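Local coordinates for phosphatidylinositol 4,5-bisphosphate-binding protein SLM1 (Saccharomyces cerevisiae, PDB 4A6H) that binds phosphatidylinositol 4,5-bisphosphate through this PH domain and, together with SLM2, serves as an effector of TORC2 and calcineurin signalling, at residues A[51-65]-A[76-90]. Residues are numbered along the deposited sequence; the frame is centred on the assembly and turned at random.
Sequences SLALSECTVTEHSRK and SDAKFVLHAKQNGII. With I4D (D-myo-inositol-4-phosphate), chain G.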
ATOM      1  N   SER A  51       4.684  -2.569  16.019  1.00 13.81           N
ATOM      2  CA  SER A  51       4.358  -2.681  14.609  1.00 13.63           C
ATOM      3  C   SER A  51       4.247  -4.160  14.270  1.00 13.94           C
ATOM      4  O   SER A  51       5.243  -4.898  14.319  1.00 16.79           O
ATOM      5  CB  SER A  51       5.434  -2.013  13.743  1.00 16.41           C
ATOM      6  OG  SER A  51       5.570  -0.641  14.074  1.00 14.49           O
ATOM      7  N   LEU A  52       3.037  -4.583  13.933  1.00 11.14           N
ATOM      8  CA  LEU A  52       2.747  -5.983  13.647  1.00 11.91           C
ATOM      9  C   LEU A  52       2.819  -6.242  12.152  1.00 15.40           C
ATOM     10  O   LEU A  52       1.992  -5.741  11.388  1.00 14.34           O
ATOM     11  CB  LEU A  52       1.338  -6.331  14.132  1.00 14.94           C
ATOM     12  CG  LEU A  52       1.102  -6.347  15.634  1.00 18.39           C
ATOM     13  CD1 LEU A  52      -0.386  -6.240  15.947  1.00 22.31           C
ATOM     14  CD2 LEU A  52       1.686  -7.595  16.255  1.00 22.79           C
ATOM     15  N   ALA A  53       3.794  -7.046  11.732  1.00 14.02           N
ATOM     16  CA  ALA A  53       3.995  -7.319  10.311  1.00 15.20           C
ATOM     17  C   ALA A  53       2.856  -8.152   9.730  1.00 15.23           C
ATOM     18  O   ALA A  53       2.629  -9.269  10.170  1.00 15.75           O
ATOM     19  CB  ALA A  53       5.309  -8.038  10.116  1.00 14.54           C
ATOM     20  N   LEU A  54       2.168  -7.620   8.726  1.00 14.36           N
ATOM     21  CA  LEU A  54       0.997  -8.276   8.172  1.00 14.66           C
ATOM     22  C   LEU A  54       1.371  -9.556   7.422  1.00 15.49           C
ATOM     23  O   LEU A  54       0.549 -10.455   7.305  1.00 17.07           O
ATOM     24  CB  LEU A  54       0.239  -7.329   7.248  1.00 13.02           C
ATOM     25  CG  LEU A  54      -0.311  -6.078   7.917  1.00 17.83           C
ATOM     26  CD1 LEU A  54      -1.058  -5.233   6.896  1.00 18.95           C
ATOM     27  CD2 LEU A  54      -1.194  -6.473   9.084  1.00 15.30           C
ATOM     28  N   SER A  55       2.613  -9.627   6.951  1.00 15.37           N
ATOM     29  CA  SER A  55       3.087 -10.773   6.178  1.00 14.43           C
ATOM     30  C   SER A  55       3.021 -12.044   7.004  1.00 15.84           C
ATOM     31  O   SER A  55       3.000 -13.147   6.457  1.00 21.65           O
ATOM     32  CB  SER A  55       4.530 -10.540   5.736  1.00 19.84           C
ATOM     33  OG  SER A  55       5.394 -10.460   6.854  1.00 20.72           O
ATOM     34  N   GLU A  56       3.002 -11.902   8.324  1.00 16.48           N
ATOM     35  CA  GLU A  56       2.983 -13.079   9.181  1.00 18.33           C
ATOM     36  C   GLU A  56       1.833 -13.086  10.177  1.00 18.95           C
ATOM     37  O   GLU A  56       1.913 -13.739  11.216  1.00 22.59           O
ATOM     38  CB  GLU A  56       4.329 -13.284   9.884  1.00 22.94           C
ATOM     39  CG  GLU A  56       5.509 -13.523   8.934  1.00 23.56           C
ATOM     40  CD  GLU A  56       5.323 -14.730   8.020  1.00 30.08           C
ATOM     41  OE1 GLU A  56       4.558 -15.654   8.372  1.00 27.29           O
ATOM     42  OE2 GLU A  56       5.953 -14.747   6.940  1.00 34.03           O
ATOM     43  N   CYS A  57       0.762 -12.371   9.842  1.00 16.56           N
ATOM     44  CA  CYS A  57      -0.467 -12.403  10.625  1.00 18.38           C
ATOM     45  C   CYS A  57      -1.646 -12.775   9.755  1.00 18.96           C
ATOM     46  O   CYS A  57      -1.626 -12.584   8.541  1.00 19.80           O
ATOM     47  CB  CYS A  57      -0.743 -11.037  11.264  1.00 18.18           C
ATOM     48  SG  CYS A  57       0.483 -10.528  12.480  1.00 23.57           S
ATOM     49  N   THR A  58      -2.677 -13.317  10.389  1.00 15.96           N
ATOM     50  CA  THR A  58      -3.961 -13.532   9.736  1.00 16.31           C
ATOM     51  C   THR A  58      -5.087 -13.101  10.666  1.00 18.31           C
ATOM     52  O   THR A  58      -4.885 -12.958  11.871  1.00 19.93           O
ATOM     53  CB  THR A  58      -4.188 -15.011   9.357  1.00 19.98           C
ATOM     54  OG1 THR A  58      -4.113 -15.838  10.528  1.00 22.13           O
ATOM     55  CG2 THR A  58      -3.162 -15.475   8.335  1.00 23.21           C
ATOM     56  N   VAL A  59      -6.272 -12.866  10.110  1.00 16.13           N
ATOM     57  CA  VAL A  59      -7.449 -12.673  10.944  1.00 17.21           C
ATOM     58  C   VAL A  59      -8.339 -13.887  10.789  1.00 17.79           C
ATOM     59  O   VAL A  59      -8.646 -14.325   9.673  1.00 21.45           O
ATOM     60  CB  VAL A  59      -8.208 -11.353  10.658  1.00 15.01           C
ATOM     61  CG1 VAL A  59      -7.384 -10.156  11.161  1.00 16.72           C
ATOM     62  CG2 VAL A  59      -8.544 -11.213   9.177  1.00 19.54           C
ATOM     63  N   THR A  60      -8.730 -14.458  11.917  1.00 15.31           N
ATOM     64  CA  THR A  60      -9.361 -15.761  11.887  1.00 18.39           C
ATOM     65  C   THR A  60     -10.851 -15.645  12.178  1.00 23.27           C
ATOM     66  O   THR A  60     -11.682 -15.803  11.282  1.00 38.22           O
ATOM     67  CB  THR A  60      -8.654 -16.731  12.842  1.00 19.67           C
ATOM     68  OG1 THR A  60      -8.549 -16.134  14.139  1.00 20.91           O
ATOM     69  CG2 THR A  60      -7.246 -17.037  12.335  1.00 22.68           C
ATOM     70  N   GLU A  61     -11.201 -15.356  13.420  1.00 19.27           N
ATOM     71  CA  GLU A  61     -12.605 -15.261  13.767  1.00 20.94           C
ATOM     72  C   GLU A  61     -13.017 -13.861  14.176  1.00 17.93           C
ATOM     73  O   GLU A  61     -12.172 -13.001  14.482  1.00 17.31           O
ATOM     74  CB  GLU A  61     -12.981 -16.272  14.851  1.00 28.22           C
ATOM     75  CG  GLU A  61     -12.046 -16.301  16.024  1.00 33.52           C
ATOM     76  CD  GLU A  61     -12.466 -17.297  17.087  1.00 31.80           C
ATOM     77  OE1 GLU A  61     -13.683 -17.520  17.269  1.00 35.49           O
ATOM     78  OE2 GLU A  61     -11.570 -17.855  17.748  1.00 32.54           O
ATOM     79  N   HIS A  62     -14.320 -13.635  14.157  1.00 16.68           N
ATOM     80  CA  HIS A  62     -14.896 -12.409  14.648  1.00 14.37           C
ATOM     81  C   HIS A  62     -16.279 -12.646  15.227  1.00 19.71           C
ATOM     82  O   HIS A  62     -16.910 -13.686  14.999  1.00 19.04           O
ATOM     83  CB  HIS A  62     -14.940 -11.336  13.553  1.00 16.32           C
ATOM     84  CG  HIS A  62     -15.859 -11.666  12.423  1.00 18.76           C
ATOM     85  ND1 HIS A  62     -17.231 -11.619  12.547  1.00 19.84           N
ATOM     86  CD2 HIS A  62     -15.608 -12.053  11.149  1.00 23.34           C
ATOM     87  CE1 HIS A  62     -17.787 -11.965  11.398  1.00 22.53           C
ATOM     88  NE2 HIS A  62     -16.824 -12.236  10.534  1.00 23.97           N
ATOM     89  N   SER A  63     -16.745 -11.679  15.996  1.00 16.80           N
ATOM     90  CA  SER A  63     -18.061 -11.769  16.600  1.00 16.90           C
ATOM     91  C   SER A  63     -19.144 -11.887  15.543  1.00 16.83           C
ATOM     92  O   SER A  63     -19.028 -11.319  14.462  1.00 20.92           O
ATOM     93  CB  SER A  63     -18.363 -10.522  17.435  1.00 19.34           C
ATOM     94  OG  SER A  63     -17.358 -10.260  18.400  1.00 17.76           O
ATOM     95  N   ARG A  64     -20.208 -12.608  15.876  1.00 24.81           N
ATOM     96  CA  ARG A  64     -21.435 -12.519  15.100  1.00 27.21           C
ATOM     97  C   ARG A  64     -22.258 -11.349  15.638  1.00 24.88           C
ATOM     98  O   ARG A  64     -22.253 -11.085  16.840  1.00 25.91           O
ATOM     99  CB  ARG A  64     -22.232 -13.820  15.199  1.00 38.38           C
ATOM    100  CG  ARG A  64     -21.576 -15.001  14.516  1.00 44.86           C
ATOM    101  CD  ARG A  64     -22.485 -16.214  14.564  1.00 55.35           C
ATOM    102  NE  ARG A  64     -23.822 -15.923  14.051  1.00 62.39           N
ATOM    103  CZ  ARG A  64     -24.847 -16.767  14.124  1.00 68.53           C
ATOM    104  NH1 ARG A  64     -24.689 -17.953  14.692  1.00 65.60           N
ATOM    105  NH2 ARG A  64     -26.031 -16.425  13.632  1.00 72.50           N
ATOM    106  N   LYS A  65     -22.957 -10.641  14.755  1.00 27.70           N
ATOM    107  CA  LYS A  65     -23.713  -9.469  15.184  1.00 25.45           C
ATOM    108  C   LYS A  65     -24.828  -9.834  16.161  1.00 28.37           C
ATOM    109  O   LYS A  65     -25.389 -10.932  16.106  1.00 28.91           O
ATOM    110  CB  LYS A  65     -24.272  -8.686  13.989  1.00 30.42           C
ATOM    111  CG  LYS A  65     -24.968  -7.385  14.381  1.00 36.79           C
ATOM    112  CD  LYS A  65     -25.337  -6.551  13.165  1.00 42.73           C
ATOM    113  CE  LYS A  65     -26.153  -5.324  13.556  1.00 43.85           C
ATOM    114  NZ  LYS A  65     -25.422  -4.398  14.466  1.00 44.79           N
ATOM    115  N   SER A  76     -20.156  -7.711  24.096  1.00 40.92           N
ATOM    116  CA  SER A  76     -19.754  -6.988  22.893  1.00 28.69           C
ATOM    117  C   SER A  76     -19.781  -7.902  21.673  1.00 29.55           C
ATOM    118  O   SER A  76     -19.348  -9.051  21.751  1.00 34.46           O
ATOM    119  CB  SER A  76     -18.356  -6.392  23.074  1.00 30.24           C
ATOM    120  OG  SER A  76     -17.917  -5.749  21.895  1.00 26.00           O
ATOM    121  N   ASP A  77     -20.293  -7.389  20.552  1.00 23.82           N
ATOM    122  CA  ASP A  77     -20.274  -8.103  19.275  1.00 24.12           C
ATOM    123  C   ASP A  77     -19.313  -7.429  18.286  1.00 24.26           C
ATOM    124  O   ASP A  77     -19.544  -7.424  17.073  1.00 22.71           O
ATOM    125  CB  ASP A  77     -21.683  -8.158  18.669  1.00 22.05           C
ATOM    126  CG  ASP A  77     -22.242  -6.778  18.381  1.00 24.65           C
ATOM    127  OD1 ASP A  77     -21.669  -5.786  18.882  1.00 27.17           O
ATOM    128  OD2 ASP A  77     -23.261  -6.690  17.656  1.00 28.05           O
ATOM    129  N   ALA A  78     -18.225  -6.876  18.815  1.00 20.17           N
ATOM    130  CA  ALA A  78     -17.332  -6.035  18.034  1.00 16.60           C
ATOM    131  C   ALA A  78     -15.892  -6.495  18.165  1.00 14.89           C
ATOM    132  O   ALA A  78     -14.957  -5.680  18.098  1.00 15.14           O
ATOM    133  CB  ALA A  78     -17.461  -4.587  18.486  1.00 17.61           C
ATOM    134  N   LYS A  79     -15.706  -7.806  18.307  1.00 16.19           N
ATOM    135  CA  LYS A  79     -14.372  -8.370  18.524  1.00 15.88           C
ATOM    136  C   LYS A  79     -13.866  -9.167  17.331  1.00 13.31           C
ATOM    137  O   LYS A  79     -14.659  -9.728  16.567  1.00 13.61           O
ATOM    138  CB  LYS A  79     -14.386  -9.276  19.760  1.00 16.33           C
ATOM    139  CG  LYS A  79     -14.556  -8.529  21.068  1.00 17.64           C
ATOM    140  CD  LYS A  79     -14.762  -9.476  22.238  1.00 21.13           C
ATOM    141  CE  LYS A  79     -16.250  -9.664  22.475  1.00 32.18           C
ATOM    142  NZ  LYS A  79     -16.562 -10.536  23.636  1.00 39.54           N
ATOM    143  N   PHE A  80     -12.545  -9.213  17.172  1.00 13.60           N
ATOM    144  CA  PHE A  80     -11.920 -10.094  16.194  1.00 14.26           C
ATOM    145  C   PHE A  80     -10.589 -10.623  16.700  1.00 14.59           C
ATOM    146  O   PHE A  80     -10.013 -10.084  17.650  1.00 14.66           O
ATOM    147  CB  PHE A  80     -11.784  -9.432  14.807  1.00 14.71           C
ATOM    148  CG  PHE A  80     -10.758  -8.321  14.737  1.00 13.66           C
ATOM    149  CD1 PHE A  80     -11.098  -7.020  15.069  1.00 15.81           C
ATOM    150  CD2 PHE A  80      -9.464  -8.583  14.308  1.00 15.44           C
ATOM    151  CE1 PHE A  80     -10.151  -5.993  14.993  1.00 15.47           C
ATOM    152  CE2 PHE A  80      -8.518  -7.568  14.230  1.00 16.50           C
ATOM    153  CZ  PHE A  80      -8.868  -6.273  14.574  1.00 15.49           C
ATOM    154  N   VAL A  81     -10.112 -11.690  16.065  1.00 13.92           N
ATOM    155  CA  VAL A  81      -8.868 -12.335  16.452  1.00 16.25           C
ATOM    156  C   VAL A  81      -7.814 -12.187  15.372  1.00 15.71           C
ATOM    157  O   VAL A  81      -8.073 -12.447  14.187  1.00 15.51           O
ATOM    158  CB  VAL A  81      -9.091 -13.836  16.704  1.00 16.56           C
ATOM    159  CG1 VAL A  81      -7.783 -14.509  17.092  1.00 18.25           C
ATOM    160  CG2 VAL A  81     -10.175 -14.037  17.762  1.00 16.42           C
ATOM    161  N   LEU A  82      -6.629 -11.764  15.798  1.00 15.37           N
ATOM    162  CA  LEU A  82      -5.445 -11.679  14.953  1.00 14.65           C
ATOM    163  C   LEU A  82      -4.511 -12.806  15.371  1.00 17.39           C
ATOM    164  O   LEU A  82      -4.137 -12.909  16.538  1.00 18.12           O
ATOM    165  CB  LEU A  82      -4.768 -10.310  15.112  1.00 16.96           C
ATOM    166  CG  LEU A  82      -3.589  -9.993  14.196  1.00 18.76           C
ATOM    167  CD1 LEU A  82      -4.045  -9.939  12.747  1.00 23.78           C
ATOM    168  CD2 LEU A  82      -2.970  -8.670  14.606  1.00 26.03           C
ATOM    169  N   HIS A  83      -4.148 -13.655  14.411  1.00 17.08           N
ATOM    170  CA  HIS A  83      -3.338 -14.846  14.664  1.00 17.82           C
ATOM    171  C   HIS A  83      -1.919 -14.664  14.137  1.00 16.81           C
ATOM    172  O   HIS A  83      -1.736 -14.163  13.033  1.00 18.56           O
ATOM    173  CB  HIS A  83      -3.979 -16.041  13.955  1.00 16.43           C
ATOM    174  CG  HIS A  83      -3.204 -17.316  14.077  1.00 22.27           C
ATOM    175  ND1 HIS A  83      -3.255 -18.110  15.204  1.00 25.56           N
ATOM    176  CD2 HIS A  83      -2.390 -17.955  13.203  1.00 26.89           C
ATOM    177  CE1 HIS A  83      -2.493 -19.174  15.025  1.00 31.37           C
ATOM    178  NE2 HIS A  83      -1.960 -19.107  13.818  1.00 26.81           N
ATOM    179  N   ALA A  84      -0.917 -15.068  14.918  1.00 18.96           N
ATOM    180  CA  ALA A  84       0.476 -14.987  14.474  1.00 19.06           C
ATOM    181  C   ALA A  84       0.959 -16.282  13.826  1.00 19.52           C
ATOM    182  O   ALA A  84       0.844 -17.365  14.406  1.00 22.78           O
ATOM    183  CB  ALA A  84       1.386 -14.611  15.637  1.00 21.94           C
ATOM    184  N   LYS A  85       1.526 -16.161  12.631  1.00 20.79           N
ATOM    185  CA  LYS A  85       2.029 -17.315  11.891  1.00 21.92           C
ATOM    186  C   LYS A  85       3.499 -17.535  12.199  1.00 25.35           C
ATOM    187  O   LYS A  85       4.062 -18.583  11.877  1.00 28.74           O
ATOM    188  CB  LYS A  85       1.837 -17.109  10.389  1.00 24.38           C
ATOM    189  CG  LYS A  85       0.376 -17.162   9.952  1.00 30.72           C
ATOM    190  CD  LYS A  85       0.230 -17.196   8.435  1.00 41.50           C
ATOM    191  CE  LYS A  85       0.716 -15.907   7.788  1.00 45.33           C
ATOM    192  NZ  LYS A  85       0.347 -15.839   6.341  1.00 47.20           N
ATOM    193  N   GLN A  86       4.118 -16.542  12.828  1.00 21.35           N
ATOM    194  CA  GLN A  86       5.538 -16.590  13.114  1.00 20.90           C
ATOM    195  C   GLN A  86       5.850 -15.810  14.382  1.00 23.25           C
ATOM    196  O   GLN A  86       5.082 -14.934  14.784  1.00 23.15           O
ATOM    197  CB  GLN A  86       6.328 -16.010  11.936  1.00 24.76           C
ATOM    198  CG  GLN A  86       7.811 -16.275  12.020  1.00 29.09           C
ATOM    199  CD  GLN A  86       8.101 -17.731  12.316  1.00 34.03           C
ATOM    200  OE1 GLN A  86       8.356 -18.105  13.463  1.00 38.00           O
ATOM    201  NE2 GLN A  86       8.050 -18.567  11.284  1.00 34.21           N
ATOM    202  N   ASN A  87       6.978 -16.124  15.009  1.00 23.74           N
ATOM    203  CA  ASN A  87       7.428 -15.372  16.173  1.00 23.95           C
ATOM    204  C   ASN A  87       7.783 -13.938  15.805  1.00 23.48           C
ATOM    205  O   ASN A  87       8.606 -13.696  14.927  1.00 26.15           O
ATOM    206  CB  ASN A  87       8.648 -16.037  16.815  1.00 29.11           C
ATOM    207  CG  ASN A  87       8.332 -17.395  17.407  1.00 35.03           C
ATOM    208  OD1 ASN A  87       7.371 -17.546  18.157  1.00 33.21           O
ATOM    209  ND2 ASN A  87       9.154 -18.388  17.084  1.00 40.41           N
ATOM    210  N   GLY A  88       7.162 -12.989  16.489  1.00 22.06           N
ATOM    211  CA  GLY A  88       7.470 -11.582  16.310  1.00 22.53           C
ATOM    212  C   GLY A  88       7.055 -10.857  17.573  1.00 27.45           C
ATOM    213  O   GLY A  88       7.576 -11.135  18.650  1.00 23.71           O
ATOM    214  N   ILE A  89       6.102  -9.938  17.447  1.00 21.67           N
ATOM    215  CA  ILE A  89       5.496  -9.299  18.608  1.00 21.02           C
ATOM    216  C   ILE A  89       4.697 -10.345  19.373  1.00 25.98           C
ATOM    217  O   ILE A  89       4.644 -10.328  20.608  1.00 25.91           O
ATOM    218  CB  ILE A  89       4.556  -8.151  18.177  1.00 22.82           C
ATOM    219  CG1 ILE A  89       5.341  -7.048  17.461  1.00 21.55           C
ATOM    220  CG2 ILE A  89       3.801  -7.587  19.372  1.00 26.18           C
ATOM    221  CD1 ILE A  89       6.378  -6.391  18.325  1.00 24.86           C
ATOM    222  N   ILE A  90       4.097 -11.262  18.617  1.00 20.57           N
ATOM    223  CA  ILE A  90       3.293 -12.352  19.159  1.00 22.36           C
ATOM    224  C   ILE A  90       4.039 -13.662  18.899  1.00 25.44           C
ATOM    225  O   ILE A  90       4.684 -13.813  17.860  1.00 24.43           O
ATOM    226  CB  ILE A  90       1.903 -12.416  18.467  1.00 24.78           C
ATOM    227  CG1 ILE A  90       1.233 -11.032  18.438  1.00 19.91           C
ATOM    228  CG2 ILE A  90       0.999 -13.439  19.150  1.00 25.26           C
ATOM    229  CD1 ILE A  90      -0.004 -10.946  17.564  1.00 24.00           C
TER
HETATM  230  O5  I4D G1584     -12.917 -10.637  26.800  1.00 71.01           O
HETATM  231  C5  I4D G1584     -13.908  -9.675  27.467  1.00 50.47           C
HETATM  232  C6  I4D G1584     -14.975  -9.155  26.435  1.00 44.10           C
HETATM  233  O6  I4D G1584     -15.526 -10.104  25.574  1.00 61.40           O
HETATM  234  C4  I4D G1584     -13.498  -9.046  28.907  1.00 69.29           C
HETATM  235  O4  I4D G1584     -12.656  -9.753  29.829  1.00 81.76           O
HETATM  236  P4  I4D G1584     -11.166  -9.554  30.123  1.00 83.82           P
HETATM  237  O43 I4D G1584     -10.648  -8.208  29.777  1.00 64.40           O
HETATM  238  O42 I4D G1584     -10.354 -10.545  29.422  1.00 82.85           O
HETATM  239  O41 I4D G1584     -10.982  -9.835  31.552  1.00 79.49           O
HETATM  240  C3  I4D G1584     -14.644  -8.295  29.486  1.00 66.16           C
HETATM  241  O3  I4D G1584     -14.142  -7.389  30.447  1.00 69.21           O
HETATM  242  C2  I4D G1584     -15.433  -7.537  28.412  1.00 66.03           C
HETATM  243  O2  I4D G1584     -15.295  -6.136  28.389  1.00 70.41           O
HETATM  244  C1  I4D G1584     -15.895  -8.107  27.012  1.00 45.98           C
HETATM  245  O1  I4D G1584     -16.776  -7.296  26.178  1.00 46.00           O
HETATM  246  O   HOH W   1      -0.295 -12.989   5.991  1.00 28.63           O
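T58 and H83 face each other as an antiparallel hydrogen-bonded pair, their side chains lying alongside and pointing the same way. The bond from H83 N to T58 O is short and almost straight (2.7 Å, 173° at the hydrogen). T58 OG1 comes up to the edge of the imidazole, close to its plane, and lies 3.4 Å from H83 CB; the ring itself is held by N95, which bonds ND1. The threonine's other branch, CG2, meets the methylenes of K85, whose NZ donates to a water that in turn bonds C57 O.

On the opposite face L82 turns inward. With CG anti to the backbone N (chi1 -174°), its CD1 reaches V59 CG1 at 3.7 Å and also touches C57 CB, while CD2 slides past L52 CD1. The other methyl of L52, CD2, presses on I89 CB at 3.5 Å, a tight contact where the two side chains cross nearly at right angles. Leucines suit the buried part of this packing, with V59 and I89 only partly exposed beside them. In this PH fold strands 57-62 and 79-84 form a hairpin, and helix 103-116 lies over V59, H62 and F80; L52 comes from strand 50-53, at the other end of the strand order, to meet L82 and the loop after 79-84.

Between V59 and H62 a beta bulge inserts one residue: V81 O accepts from T60 N, but V81 N donates a hydrogen bond to E61 O. V81 CG2 packs against E61 CG, the methylene part of an exposed glutamate. Past the bulge S63 acts through both backbone and side chain: its N donates to K79 O, and its hydroxyl OG receives K79 N at 3.0 Å. A small, polar serine fits this close approach, next to K79 and S76, which help line an inositol 4-phosphate pocket, probably the non-canonical site.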